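PDB 3RPC: possible metal-dependent hydrolase from Veillonella parvula, which probably catalyses a zinc-dependent hydrolysis with a two-metal site of the metallo-beta-lactamase type, its natural substrate being unknown. Local coordinates for residues T8-A13 with D53-M58; F29-D34 with H77-A82; S89-V94 with F108-I113; G130-V135 with D201-G206; V166-W171 with I188-Y193. All blocks are in the same frame, centred on the assembly; numbering follows the deposited sequence.

Interaction 1: T8-A13 with D53-M58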
# COMPACT_ATOMS: atom_id res chain seq x y z
N THR A 8 19.99 8.53 -17.06
CA THR A 8 19.84 9.58 -18.05
C THR A 8 18.40 10.06 -18.02
O THR A 8 17.47 9.31 -18.33
CB THR A 8 20.16 9.08 -19.47
OG1 THR A 8 21.54 8.69 -19.53
CG2 THR A 8 19.89 10.17 -20.48
N HIS A 9 18.20 11.31 -17.63
CA HIS A 9 16.85 11.83 -17.63
C HIS A 9 16.39 12.13 -19.05
O HIS A 9 17.18 12.64 -19.84
CB HIS A 9 16.70 13.08 -16.78
CG HIS A 9 15.27 13.42 -16.56
ND1 HIS A 9 14.38 12.50 -16.07
CD2 HIS A 9 14.56 14.54 -16.83
CE1 HIS A 9 13.18 13.03 -16.02
NE2 HIS A 9 13.26 14.27 -16.47
N ILE A 10 15.15 11.80 -19.37
CA ILE A 10 14.62 12.07 -20.72
C ILE A 10 13.64 13.25 -20.68
O ILE A 10 13.94 14.33 -21.20
CB ILE A 10 14.01 10.82 -21.38
CG1 ILE A 10 15.05 9.70 -21.48
CG2 ILE A 10 13.46 11.16 -22.78
CD1 ILE A 10 16.28 10.06 -22.29
N ARG A 11 12.49 13.06 -20.05
CA ARG A 11 11.48 14.12 -20.02
C ARG A 11 10.36 13.70 -19.08
O ARG A 11 9.89 12.58 -19.16
CB ARG A 11 10.91 14.37 -21.43
CG ARG A 11 9.99 15.61 -21.49
CD ARG A 11 9.35 15.78 -22.88
NE ARG A 11 8.54 14.63 -23.24
CZ ARG A 11 7.95 14.46 -24.42
NH1 ARG A 11 8.08 15.38 -25.37
NH2 ARG A 11 7.24 13.36 -24.66
N ASN A 12 9.93 14.62 -18.21
CA ASN A 12 8.92 14.33 -17.18
C ASN A 12 9.41 13.21 -16.24
O ASN A 12 10.40 13.40 -15.54
CB ASN A 12 7.55 14.00 -17.78
CG ASN A 12 6.41 14.17 -16.78
OD1 ASN A 12 6.37 15.16 -16.03
ND2 ASN A 12 5.48 13.23 -16.77
N ALA A 13 8.75 12.06 -16.25
CA ALA A 13 9.20 10.92 -15.45
C ALA A 13 9.91 9.87 -16.30
O ALA A 13 10.28 8.80 -15.80
CB ALA A 13 8.02 10.27 -14.70
N ASP A 53 9.66 19.21 -26.59
CA ASP A 53 9.96 18.01 -27.36
C ASP A 53 10.97 17.16 -26.60
O ASP A 53 11.61 17.64 -25.66
CB ASP A 53 10.52 18.39 -28.74
CG ASP A 53 9.42 18.72 -29.73
OD1 ASP A 53 8.54 17.85 -29.96
OD2 ASP A 53 9.43 19.85 -30.27
N LEU A 54 11.13 15.91 -27.02
CA LEU A 54 12.15 15.06 -26.44
C LEU A 54 13.53 15.66 -26.70
O LEU A 54 13.74 16.35 -27.70
CB LEU A 54 12.09 13.66 -27.05
CG LEU A 54 10.85 12.81 -26.76
CD1 LEU A 54 10.84 11.56 -27.66
CD2 LEU A 54 10.76 12.41 -25.28
N PRO A 55 14.49 15.39 -25.80
CA PRO A 55 15.84 15.96 -25.93
C PRO A 55 16.76 15.15 -26.85
O PRO A 55 17.91 15.56 -27.06
CB PRO A 55 16.37 15.89 -24.50
CG PRO A 55 15.71 14.67 -23.94
CD PRO A 55 14.31 14.70 -24.51
N LEU A 56 16.27 14.03 -27.36
CA LEU A 56 17.07 13.21 -28.27
C LEU A 56 16.18 12.53 -29.29
O LEU A 56 14.96 12.46 -29.11
CB LEU A 56 17.89 12.18 -27.48
CG LEU A 56 17.19 10.99 -26.84
CD1 LEU A 56 18.21 10.11 -26.14
CD2 LEU A 56 16.09 11.42 -25.85
N SER A 57 16.78 12.05 -30.37
CA SER A 57 16.04 11.33 -31.40
C SER A 57 15.52 10.01 -30.87
O SER A 57 16.07 9.43 -29.92
CB SER A 57 16.94 11.06 -32.61
OG SER A 57 17.90 10.08 -32.28
N MSE A 58 14.45 9.52 -31.47
CA MSE A 58 13.86 8.26 -31.06
C MSE A 58 14.87 7.12 -31.17
O MSE A 58 14.91 6.21 -30.34
CB MSE A 58 12.60 7.95 -31.88
CG MSE A 58 11.85 6.73 -31.42
SE MSE A 58 11.10 6.90 -29.62
CE MSE A 58 9.92 8.39 -29.91
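The side chain of Arg11 starts with CG turned away from its own backbone N (chi1 -172°) and bends once, at chi3 (61°), which lays the guanidinium beside Leu54; Leu54 in turn swings CG to the side of its own N (chi1 -66°) and brings CD2 over the guanidinium. The methyl sits above the centre of that flat group, Leu54 CD2 being 3.6 Å from Arg11 CZ, so a cation is covered by a hydrocarbon across the contact. No hydrogen bond links the two segments. Two of the guanidinium nitrogens bond to carbonyls close by: Arg11 NH1 to Val52 O, and NH2 to both Phe29 O and Ala31 O, a set of bonds that fixes the rotation of the group. The neighbouring Ile10 supplies the apolar half. Ile10 CG2 lies 3.9 Å from Leu54 CD2 and 4.0 Å from Pro55 CD, while Ile10 CD1 meets Leu56 CD2 at 3.8 Å, the two side chains crossing at about a right angle. Ile10 and Arg11 together face Thr14 in a classic beta bulge at the end of strand 6-11. The loop 53-57 lies against this strand just before helix 58-62, whose Leu61 touches Ile10, Leu54 and Leu56.

Interaction 2: F29-D34 with H77-A82. With ZN (zinc ion), chain F.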
# COMPACT_ATOMS: atom_id res chain seq x y z
N PHE A 29 6.72 8.33 -21.88
CA PHE A 29 5.68 9.20 -22.41
C PHE A 29 6.40 9.97 -23.49
O PHE A 29 7.17 10.88 -23.20
CB PHE A 29 5.21 10.11 -21.26
CG PHE A 29 4.42 11.33 -21.68
CD1 PHE A 29 3.45 11.26 -22.68
CD2 PHE A 29 4.60 12.54 -21.02
CE1 PHE A 29 2.71 12.39 -23.03
CE2 PHE A 29 3.86 13.66 -21.36
CZ PHE A 29 2.92 13.59 -22.36
N LEU A 30 6.21 9.55 -24.74
CA LEU A 30 7.13 9.94 -25.81
C LEU A 30 6.55 10.89 -26.87
O LEU A 30 7.21 11.19 -27.86
CB LEU A 30 7.73 8.69 -26.48
CG LEU A 30 8.41 7.70 -25.51
CD1 LEU A 30 9.03 6.52 -26.26
CD2 LEU A 30 9.45 8.42 -24.66
N ALA A 31 5.33 11.37 -26.66
CA ALA A 31 4.64 12.19 -27.66
C ALA A 31 5.41 13.46 -28.03
O ALA A 31 6.08 14.06 -27.18
CB ALA A 31 3.24 12.56 -27.17
N PRO A 32 5.30 13.90 -29.29
CA PRO A 32 5.87 15.20 -29.64
C PRO A 32 5.22 16.34 -28.85
O PRO A 32 4.11 16.20 -28.34
CB PRO A 32 5.55 15.34 -31.13
CG PRO A 32 5.36 13.92 -31.62
CD PRO A 32 4.74 13.19 -30.45
N LYS A 33 5.93 17.46 -28.77
CA LYS A 33 5.43 18.68 -28.14
C LYS A 33 3.98 19.00 -28.51
O LYS A 33 3.59 18.97 -29.69
CB LYS A 33 6.35 19.85 -28.52
CG LYS A 33 5.92 21.21 -27.97
CD LYS A 33 6.99 22.27 -28.26
CE LYS A 33 6.55 23.66 -27.80
NZ LYS A 33 7.63 24.66 -28.07
N ASP A 34 3.18 19.32 -27.50
CA ASP A 34 1.82 19.82 -27.68
C ASP A 34 0.83 18.84 -28.32
O ASP A 34 -0.22 19.23 -28.81
CB ASP A 34 1.82 21.17 -28.43
CG ASP A 34 2.36 22.31 -27.58
OD1 ASP A 34 2.52 22.10 -26.36
OD2 ASP A 34 2.60 23.41 -28.12
N HIS A 77 3.02 8.66 -18.35
CA HIS A 77 3.96 7.58 -18.05
C HIS A 77 3.94 6.45 -19.09
O HIS A 77 4.78 5.56 -19.05
CB HIS A 77 3.68 7.02 -16.66
CG HIS A 77 3.84 8.05 -15.59
ND1 HIS A 77 4.93 8.09 -14.75
CD2 HIS A 77 3.07 9.11 -15.26
CE1 HIS A 77 4.82 9.13 -13.94
NE2 HIS A 77 3.70 9.76 -14.23
N TRP A 78 2.97 6.49 -20.00
CA TRP A 78 2.77 5.42 -20.96
C TRP A 78 1.80 5.93 -22.02
O TRP A 78 0.61 6.11 -21.75
CB TRP A 78 2.18 4.17 -20.28
CG TRP A 78 2.00 2.99 -21.20
CD1 TRP A 78 0.82 2.45 -21.62
CD2 TRP A 78 3.04 2.20 -21.79
NE1 TRP A 78 1.06 1.37 -22.45
CE2 TRP A 78 2.41 1.21 -22.57
CE3 TRP A 78 4.43 2.26 -21.75
CZ2 TRP A 78 3.14 0.26 -23.30
CZ3 TRP A 78 5.16 1.33 -22.47
CH2 TRP A 78 4.51 0.34 -23.24
N ASP A 79 2.31 6.20 -23.22
CA ASP A 79 1.45 6.82 -24.22
C ASP A 79 1.47 6.09 -25.56
O ASP A 79 2.25 5.15 -25.75
CB ASP A 79 1.77 8.32 -24.39
CG ASP A 79 3.08 8.58 -25.12
OD1 ASP A 79 3.99 7.72 -25.09
OD2 ASP A 79 3.19 9.69 -25.70
N ASP A 80 0.60 6.52 -26.46
CA ASP A 80 0.50 5.90 -27.79
C ASP A 80 1.84 5.91 -28.52
O ASP A 80 2.20 4.93 -29.17
CB ASP A 80 -0.57 6.59 -28.63
CG ASP A 80 -1.97 6.13 -28.28
OD1 ASP A 80 -2.10 5.09 -27.60
OD2 ASP A 80 -2.94 6.81 -28.69
N THR A 81 2.58 7.00 -28.40
CA THR A 81 3.87 7.07 -29.07
C THR A 81 4.79 5.97 -28.56
O THR A 81 5.46 5.30 -29.34
CB THR A 81 4.53 8.44 -28.89
OG1 THR A 81 3.66 9.46 -29.40
CG2 THR A 81 5.87 8.48 -29.62
N ALA A 82 4.82 5.78 -27.25
CA ALA A 82 5.60 4.70 -26.67
C ALA A 82 5.12 3.34 -27.17
O ALA A 82 5.92 2.50 -27.57
CB ALA A 82 5.54 4.75 -25.15
ZN ZN F . 2.66 11.49 -13.34
O HOH W 1 0.51 10.83 -13.87
O HOH W 2 1.31 13.34 -12.18
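Hydrogen bonds from Leu30 and Ala31 to Asp79 dominate this contact, a worked case of one carboxylate serving two pieces of chain. Leu30 N gives a nearly straight bond to Asp79 OD1 (2.9 Å, 171°), and Ala82 N reaches Asp79 OD1 at 3.0 Å from the opposite face of the carboxylate, both donors well out of its plane. The second is a helix-capping bond, since Asp79 is the N-cap of helix 80-85; with CG held between backbone N and carbonyl carbon (chi1 73°), the acid can cap the helix and hold the loop at once. A weak bond from Ala31 N to Asp79 OD2 (2.9 Å) adds to the grip. Van der Waals contacts add to this: Asp79 CG lies at the edge of the Phe29 ring, the ring and carboxylate planes being 79° apart. Thr81 CG2 rests 3.7 Å from Leu30 CB, and Leu30 CD1 lies 4.1 Å from Ala82 CB. His77 NE2 binds a zinc ion at 2.2 Å, with His77 ND1 held by Asp27 in the second shell. The loop that follows strand 22-26 is thereby fastened to the start of helix 80-85, while Met58 and Leu61 of helix 58-62 pack on Leu30.

Interaction 3: S89-V94 with F108-I113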
# COMPACT_ATOMS: atom_id res chain seq x y z
N SER A 89 8.83 -7.03 -28.29
CA SER A 89 9.44 -8.17 -27.64
C SER A 89 10.23 -7.82 -26.37
O SER A 89 10.68 -8.71 -25.66
CB SER A 89 10.33 -8.93 -28.63
OG SER A 89 11.33 -8.07 -29.13
N LEU A 90 10.41 -6.53 -26.09
CA LEU A 90 11.13 -6.14 -24.88
C LEU A 90 10.32 -6.48 -23.63
O LEU A 90 9.11 -6.28 -23.61
CB LEU A 90 11.43 -4.64 -24.87
CG LEU A 90 12.53 -4.17 -25.80
CD1 LEU A 90 12.62 -2.65 -25.78
CD2 LEU A 90 13.86 -4.80 -25.39
N PRO A 91 10.99 -7.00 -22.60
CA PRO A 91 10.28 -7.23 -21.33
C PRO A 91 9.74 -5.91 -20.77
O PRO A 91 10.47 -4.92 -20.72
CB PRO A 91 11.38 -7.77 -20.41
CG PRO A 91 12.41 -8.33 -21.34
CD PRO A 91 12.40 -7.42 -22.53
N ILE A 92 8.47 -5.92 -20.37
CA ILE A 92 7.82 -4.76 -19.76
C ILE A 92 7.41 -5.13 -18.35
O ILE A 92 6.65 -6.07 -18.17
CB ILE A 92 6.54 -4.36 -20.53
CG1 ILE A 92 6.75 -4.43 -22.05
CG2 ILE A 92 6.04 -2.99 -20.08
CD1 ILE A 92 7.83 -3.48 -22.59
N PHE A 93 7.91 -4.39 -17.36
CA PHE A 93 7.59 -4.66 -15.97
C PHE A 93 6.45 -3.74 -15.55
O PHE A 93 6.51 -2.55 -15.81
CB PHE A 93 8.82 -4.42 -15.10
CG PHE A 93 9.90 -5.45 -15.30
CD1 PHE A 93 9.88 -6.63 -14.58
CD2 PHE A 93 10.92 -5.24 -16.21
CE1 PHE A 93 10.86 -7.59 -14.77
CE2 PHE A 93 11.90 -6.20 -16.41
CZ PHE A 93 11.87 -7.38 -15.68
N VAL A 94 5.43 -4.32 -14.94
CA VAL A 94 4.23 -3.57 -14.59
C VAL A 94 3.79 -3.87 -13.15
O VAL A 94 4.34 -4.77 -12.51
CB VAL A 94 3.07 -3.89 -15.56
CG1 VAL A 94 3.47 -3.56 -17.00
CG2 VAL A 94 2.63 -5.35 -15.44
N PHE A 108 2.38 -6.17 -26.69
CA PHE A 108 3.60 -6.57 -26.00
C PHE A 108 3.51 -8.02 -25.50
O PHE A 108 2.56 -8.39 -24.83
CB PHE A 108 3.92 -5.56 -24.88
CG PHE A 108 4.27 -4.20 -25.43
CD1 PHE A 108 5.59 -3.89 -25.76
CD2 PHE A 108 3.29 -3.25 -25.68
CE1 PHE A 108 5.91 -2.66 -26.30
CE2 PHE A 108 3.61 -2.02 -26.23
CZ PHE A 108 4.92 -1.72 -26.54
N ILE A 109 4.50 -8.83 -25.87
CA ILE A 109 4.39 -10.28 -25.67
C ILE A 109 5.09 -10.79 -24.43
O ILE A 109 4.94 -11.95 -24.06
CB ILE A 109 4.96 -11.04 -26.88
CG1 ILE A 109 6.47 -10.78 -26.99
CG2 ILE A 109 4.25 -10.64 -28.16
CD1 ILE A 109 7.16 -11.67 -28.02
N ASP A 110 5.85 -9.91 -23.76
CA ASP A 110 6.58 -10.30 -22.56
C ASP A 110 6.36 -9.25 -21.47
O ASP A 110 7.23 -8.42 -21.21
CB ASP A 110 8.06 -10.46 -22.89
CG ASP A 110 8.86 -11.02 -21.72
OD1 ASP A 110 8.25 -11.36 -20.69
OD2 ASP A 110 10.10 -11.14 -21.86
N VAL A 111 5.19 -9.30 -20.86
CA VAL A 111 4.82 -8.36 -19.80
C VAL A 111 4.84 -9.09 -18.46
O VAL A 111 4.24 -10.16 -18.31
CB VAL A 111 3.43 -7.75 -20.07
CG1 VAL A 111 3.10 -6.70 -19.01
CG2 VAL A 111 3.40 -7.13 -21.47
N ARG A 112 5.53 -8.51 -17.47
CA ARG A 112 5.81 -9.19 -16.21
C ARG A 112 5.33 -8.34 -15.04
O ARG A 112 5.78 -7.22 -14.87
CB ARG A 112 7.32 -9.44 -16.07
CG ARG A 112 7.96 -10.13 -17.29
CD ARG A 112 9.45 -10.43 -17.07
NE ARG A 112 10.06 -10.93 -18.31
CZ ARG A 112 11.33 -11.31 -18.43
NH1 ARG A 112 12.15 -11.29 -17.40
NH2 ARG A 112 11.76 -11.73 -19.61
N ILE A 113 4.43 -8.91 -14.25
CA ILE A 113 3.90 -8.23 -13.07
C ILE A 113 4.86 -8.38 -11.90
O ILE A 113 5.23 -9.50 -11.53
CB ILE A 113 2.55 -8.83 -12.64
CG1 ILE A 113 1.54 -8.73 -13.78
CG2 ILE A 113 2.03 -8.11 -11.39
CD1 ILE A 113 0.30 -9.60 -13.58
O HOH W 3 11.10 -10.93 -24.37
O HOH W 4 6.80 -7.34 -24.45
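Ile92 and Val111 pair in parallel where strands 92-94 and 111-113 lie side by side, the two strands of a beta-alpha-beta crossover whose helix is 97-105. The axes of these short strands come within 4.7 Å, at 28° to each other. The tight part is the buried face bearing Ile92, Val94, Val111 and Ile113. There Val94 CG1 meets Val111 CG1 at 3.7 Å, and Ile92 CD1 reaches Phe108 CD1 at 3.9 Å, with Ile103 of the crossover helix covering Val94 and Phe108. Three backbone bonds join the strands: Ile92 N to Asp110 O, Arg112 N to Ile92 O, and Val94 N to Arg112 O. The other face bears Phe93 and Arg112, over which strand 117-120 lays Leu118 and Phe120. Arg112 extends alongside the Phe93 ring, Arg112 CD 3.9 Å from Phe93 CE1, and the guanidinium is covered on one face by Pro91. Its rotation is fixed by a side-on salt bridge to Asp110, in which NE faces one carboxylate oxygen and NH2 the other. At the exposed end, near Ser89 and Ile109, water takes over from direct bonding. One water joins Leu90 O to Asp110 N; a second donates to Ser89 O at 2.6 Å and to Asp110 OD2 at 2.7 Å.

Interaction 4: G130-V135 with D201-G206. With ZN (zinc ion), chain E.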
# COMPACT_ATOMS: atom_id res chain seq x y z
N GLY A 130 2.39 3.16 -2.80
CA GLY A 130 2.20 4.59 -2.98
C GLY A 130 0.74 4.97 -3.01
O GLY A 130 -0.14 4.13 -3.27
N SER A 131 0.47 6.24 -2.74
CA SER A 131 -0.87 6.80 -2.89
C SER A 131 -0.76 8.04 -3.77
O SER A 131 -0.09 9.00 -3.41
CB SER A 131 -1.45 7.19 -1.53
OG SER A 131 -1.51 6.05 -0.70
N HIS A 132 -1.43 8.00 -4.92
CA HIS A 132 -1.34 9.05 -5.93
C HIS A 132 -2.32 10.18 -5.59
O HIS A 132 -3.14 10.57 -6.42
CB HIS A 132 -1.67 8.42 -7.30
CG HIS A 132 -1.17 9.17 -8.50
ND1 HIS A 132 -0.64 10.44 -8.45
CD2 HIS A 132 -1.14 8.80 -9.80
CE1 HIS A 132 -0.30 10.82 -9.68
NE2 HIS A 132 -0.60 9.84 -10.51
N GLY A 133 -2.24 10.68 -4.35
CA GLY A 133 -3.18 11.66 -3.83
C GLY A 133 -3.33 11.53 -2.32
O GLY A 133 -2.93 10.53 -1.73
N THR A 134 -3.88 12.57 -1.70
CA THR A 134 -4.12 12.55 -0.26
C THR A 134 -5.37 11.74 0.06
O THR A 134 -6.16 11.41 -0.82
CB THR A 134 -4.35 13.96 0.26
OG1 THR A 134 -5.50 14.51 -0.39
CG2 THR A 134 -3.14 14.84 -0.02
N VAL A 135 -5.56 11.46 1.35
CA VAL A 135 -6.75 10.74 1.80
C VAL A 135 -8.03 11.44 1.37
O VAL A 135 -8.96 10.79 0.87
CB VAL A 135 -6.76 10.54 3.32
CG1 VAL A 135 -8.10 9.98 3.79
CG2 VAL A 135 -5.62 9.64 3.74
N ASP A 201 -3.66 20.43 -2.01
CA ASP A 201 -2.40 19.69 -1.96
C ASP A 201 -2.03 19.14 -3.34
O ASP A 201 -2.37 19.75 -4.35
CB ASP A 201 -2.50 18.58 -0.91
CG ASP A 201 -2.66 19.14 0.49
OD1 ASP A 201 -1.89 20.06 0.83
OD2 ASP A 201 -3.57 18.69 1.23
N SER A 202 -1.35 18.01 -3.40
CA SER A 202 -0.90 17.47 -4.69
C SER A 202 -1.15 15.97 -4.79
O SER A 202 -1.28 15.28 -3.78
CB SER A 202 0.58 17.78 -4.89
OG SER A 202 1.10 17.21 -6.09
N ILE A 203 -1.22 15.48 -6.02
CA ILE A 203 -1.25 14.04 -6.25
C ILE A 203 0.14 13.40 -6.29
O ILE A 203 0.25 12.18 -6.35
CB ILE A 203 -1.99 13.69 -7.55
CG1 ILE A 203 -1.32 14.39 -8.74
CG2 ILE A 203 -3.46 14.08 -7.43
CD1 ILE A 203 -1.89 13.98 -10.11
N ILE A 204 1.19 14.22 -6.30
CA ILE A 204 2.55 13.70 -6.21
C ILE A 204 3.32 14.53 -5.20
O ILE A 204 2.72 15.20 -4.35
CB ILE A 204 3.28 13.64 -7.58
CG1 ILE A 204 3.34 15.01 -8.26
CG2 ILE A 204 2.58 12.64 -8.52
CD1 ILE A 204 4.19 15.04 -9.56
N MSE A 205 4.64 14.48 -5.26
CA MSE A 205 5.48 15.22 -4.31
C MSE A 205 5.90 16.61 -4.82
O MSE A 205 5.67 16.96 -5.98
CB MSE A 205 6.72 14.39 -3.97
CG MSE A 205 6.40 13.22 -3.05
SE MSE A 205 7.87 11.98 -2.92
CE MSE A 205 7.09 10.77 -1.62
N GLY A 206 6.48 17.40 -3.92
CA GLY A 206 7.03 18.70 -4.24
C GLY A 206 8.22 19.02 -3.35
O GLY A 206 8.88 18.12 -2.83
ZN ZN E . 0.17 9.44 -12.47
O HOH W 5 -5.70 17.06 0.63
O HOH W 1 0.51 10.83 -13.87
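Gly133 and Ile203 bring the two loops to a CA separation of 3.9 Å, with His132 at the centre of an inverse gamma turn and Gly133 at backbone angles (phi 151°, psi 163°) where a CB would press against the preceding carbonyl oxygen. With N and CG on opposite sides of the first side-chain bond (chi1 -159°), the His132 ring reaches toward the loop 201-206 and the metal. His132 NE2 binds a zinc ion at 2.1 Å, while His132 ND1 donates to Ile203 O at 2.9 Å. This carbonyl oxygen lies close to the imidazole plane, although the donor stands above the carbonyl's own plane. Such pairing of a metal ligand with a second-shell acceptor suits the dinuclear site of the metallo-beta-lactamase fold, where His72, His74, Asp168 and a water are the other ligands of this zinc ion. Held at both nitrogens, the ring has little freedom to rotate, and the acceptor may make the imidazole a stronger donor to the metal. Two isoleucines also touch it, Ile203 CD1 and Ile204 CG2 each lying 3.6 Å from His132 CE1. Farther out, Thr134 CG2 packs 3.9 Å from Asp201 CB, and a water links Thr134 OG1 to Asp201 OD2.

Interaction 5: V166-W171 with I188-Y193. With ZN (zinc ion), chain E; ZN (zinc ion), chain F.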
# COMPACT_ATOMS: atom_id res chain seq x y z
N VAL A 166 10.71 6.39 -6.75
CA VAL A 166 9.62 6.54 -5.78
C VAL A 166 8.23 6.45 -6.43
O VAL A 166 7.30 5.87 -5.85
CB VAL A 166 9.75 7.86 -5.02
CG1 VAL A 166 8.62 8.00 -3.98
CG2 VAL A 166 11.11 7.92 -4.32
N GLY A 167 8.10 7.03 -7.62
CA GLY A 167 6.86 6.97 -8.37
C GLY A 167 5.87 8.08 -8.05
O GLY A 167 6.16 8.99 -7.27
N ASP A 168 4.70 8.00 -8.67
CA ASP A 168 3.64 8.99 -8.46
C ASP A 168 2.89 8.72 -7.15
O ASP A 168 1.83 8.09 -7.15
CB ASP A 168 2.67 8.99 -9.65
CG ASP A 168 3.11 9.92 -10.78
OD1 ASP A 168 4.28 10.34 -10.81
OD2 ASP A 168 2.27 10.24 -11.65
N THR A 169 3.48 9.18 -6.05
CA THR A 169 2.88 9.03 -4.73
C THR A 169 3.17 10.28 -3.93
O THR A 169 4.17 10.96 -4.15
CB THR A 169 3.42 7.79 -4.01
OG1 THR A 169 2.83 7.67 -2.71
CG2 THR A 169 4.95 7.84 -3.88
N VAL A 170 2.27 10.58 -3.01
CA VAL A 170 2.56 11.55 -1.96
C VAL A 170 3.35 10.84 -0.84
O VAL A 170 3.56 9.63 -0.89
CB VAL A 170 1.28 12.19 -1.40
CG1 VAL A 170 0.48 12.85 -2.51
CG2 VAL A 170 0.41 11.17 -0.63
N TRP A 171 3.80 11.59 0.15
CA TRP A 171 4.58 10.97 1.22
C TRP A 171 3.67 10.17 2.16
O TRP A 171 2.89 10.75 2.89
CB TRP A 171 5.33 12.03 2.02
CG TRP A 171 6.41 11.45 2.86
CD1 TRP A 171 6.24 10.72 4.01
CD2 TRP A 171 7.81 11.55 2.65
NE1 TRP A 171 7.47 10.35 4.50
CE2 TRP A 171 8.45 10.86 3.69
CE3 TRP A 171 8.60 12.18 1.67
CZ2 TRP A 171 9.84 10.76 3.79
CZ3 TRP A 171 9.98 12.08 1.77
CH2 TRP A 171 10.58 11.38 2.81
N ILE A 188 15.03 8.65 -6.83
CA ILE A 188 14.48 9.41 -7.95
C ILE A 188 13.04 9.76 -7.60
O ILE A 188 12.20 8.87 -7.43
CB ILE A 188 14.53 8.59 -9.25
CG1 ILE A 188 15.98 8.18 -9.56
CG2 ILE A 188 13.95 9.37 -10.41
CD1 ILE A 188 16.09 7.11 -10.64
N MSE A 189 12.76 11.06 -7.47
CA MSE A 189 11.49 11.57 -6.95
C MSE A 189 10.74 12.40 -7.97
O MSE A 189 11.35 13.20 -8.69
CB MSE A 189 11.75 12.48 -5.74
CG MSE A 189 12.64 11.90 -4.66
SE MSE A 189 12.96 13.27 -3.30
CE MSE A 189 11.13 13.59 -2.71
N ASN A 190 9.43 12.22 -8.03
CA ASN A 190 8.56 13.02 -8.89
C ASN A 190 8.07 14.23 -8.12
O ASN A 190 7.17 14.12 -7.28
CB ASN A 190 7.39 12.16 -9.38
CG ASN A 190 7.84 11.08 -10.34
OD1 ASN A 190 8.93 11.17 -10.93
ND2 ASN A 190 7.02 10.04 -10.53
N THR A 191 8.67 15.39 -8.39
CA THR A 191 8.51 16.54 -7.51
C THR A 191 7.83 17.74 -8.17
O THR A 191 7.93 18.86 -7.67
CB THR A 191 9.87 17.00 -6.94
OG1 THR A 191 10.73 17.45 -8.00
CG2 THR A 191 10.55 15.87 -6.20
N GLY A 192 7.11 17.48 -9.25
CA GLY A 192 6.41 18.54 -9.96
C GLY A 192 5.15 19.06 -9.30
O GLY A 192 4.55 20.02 -9.79
N TYR A 193 4.73 18.45 -8.20
CA TYR A 193 3.60 18.96 -7.43
C TYR A 193 2.38 19.21 -8.32
O TYR A 193 1.82 20.32 -8.38
CB TYR A 193 4.02 20.23 -6.68
CG TYR A 193 3.21 20.57 -5.45
CD1 TYR A 193 3.28 19.77 -4.31
CD2 TYR A 193 2.44 21.73 -5.40
CE1 TYR A 193 2.56 20.11 -3.16
CE2 TYR A 193 1.73 22.07 -4.26
CZ TYR A 193 1.79 21.26 -3.16
OH TYR A 193 1.08 21.61 -2.03
ZN ZN E . 0.17 9.44 -12.47
ZN ZN F . 2.66 11.49 -13.34
O HOH W 6 8.11 10.59 -6.15
O HOH W 7 10.00 8.54 -9.05
O HOH W 1 0.51 10.83 -13.87
O HOH W 2 1.31 13.34 -12.18
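Direct hydrogen bonds between Val166 and Ile188, and between Asn190 and Asp168, mark the two ends of this buried contact. At the first, Val166 N donates to Ile188 O at 3.0 Å along an almost straight line (172°), continuing the pairing of strands 163-165 and 186-190. At the second, Asn190 ND2 gives Asp168 OD1 a short but weak bond, 2.8 Å with an angle of 127° at the hydrogen, the amide and carboxylate planes lying 85° apart. Water fills in where the chains diverge. One molecule accepts a hydrogen bond from Asn190 N and donates to Gly167 O; another accepts from Gly167 N and donates to Ile188 O, so that buried backbone groups are satisfied through solvent. Apolar contact is slight, Val166 CG2 lying 4.3 Å from Met189 CG. In metal binding, Asp168 divides its oxygens: Asp168 OD2 bridges the two zinc ions, 2.4 Å from the one that His132 also binds and 2.1 Å from the one shared with His77, whereas OD1 is the oxygen that Asn190 contacts. The asparagine is thus a second-shell neighbour of a first-shell ligand, and may help to orient the carboxylate. A water lies between the metals as well, 2.0 Å from the first zinc ion and 2.3 Å from the second. An aspartate and a water shared by two metal ions are characteristic of many dinuclear sites of the metallo-beta-lactamase superfamily, as in glyoxalase II.

Distance from the metals sorts these contacts. Interactions 2, 4 and 5 are buried and each supplies a zinc ligand: 4 and 5 share one ion, 2 and 5 the other, so interaction 5, nearest the chain's centre, joins the pair. Their chemistry is polar, with acids, imidazoles and waters held by both backbone and side-chain partners. Interactions 1 and 3 are only partly buried and stand apart from the metals: 3 is a hydrogen-bonded strand pair with apolar side chains on one face, 1 a loop laid on a strand of the same sheet with no hydrogen bond across it. Arg11 ties interaction 1 to interaction 2, while Trp78 meets Phe108 where interactions 2 and 3 touch.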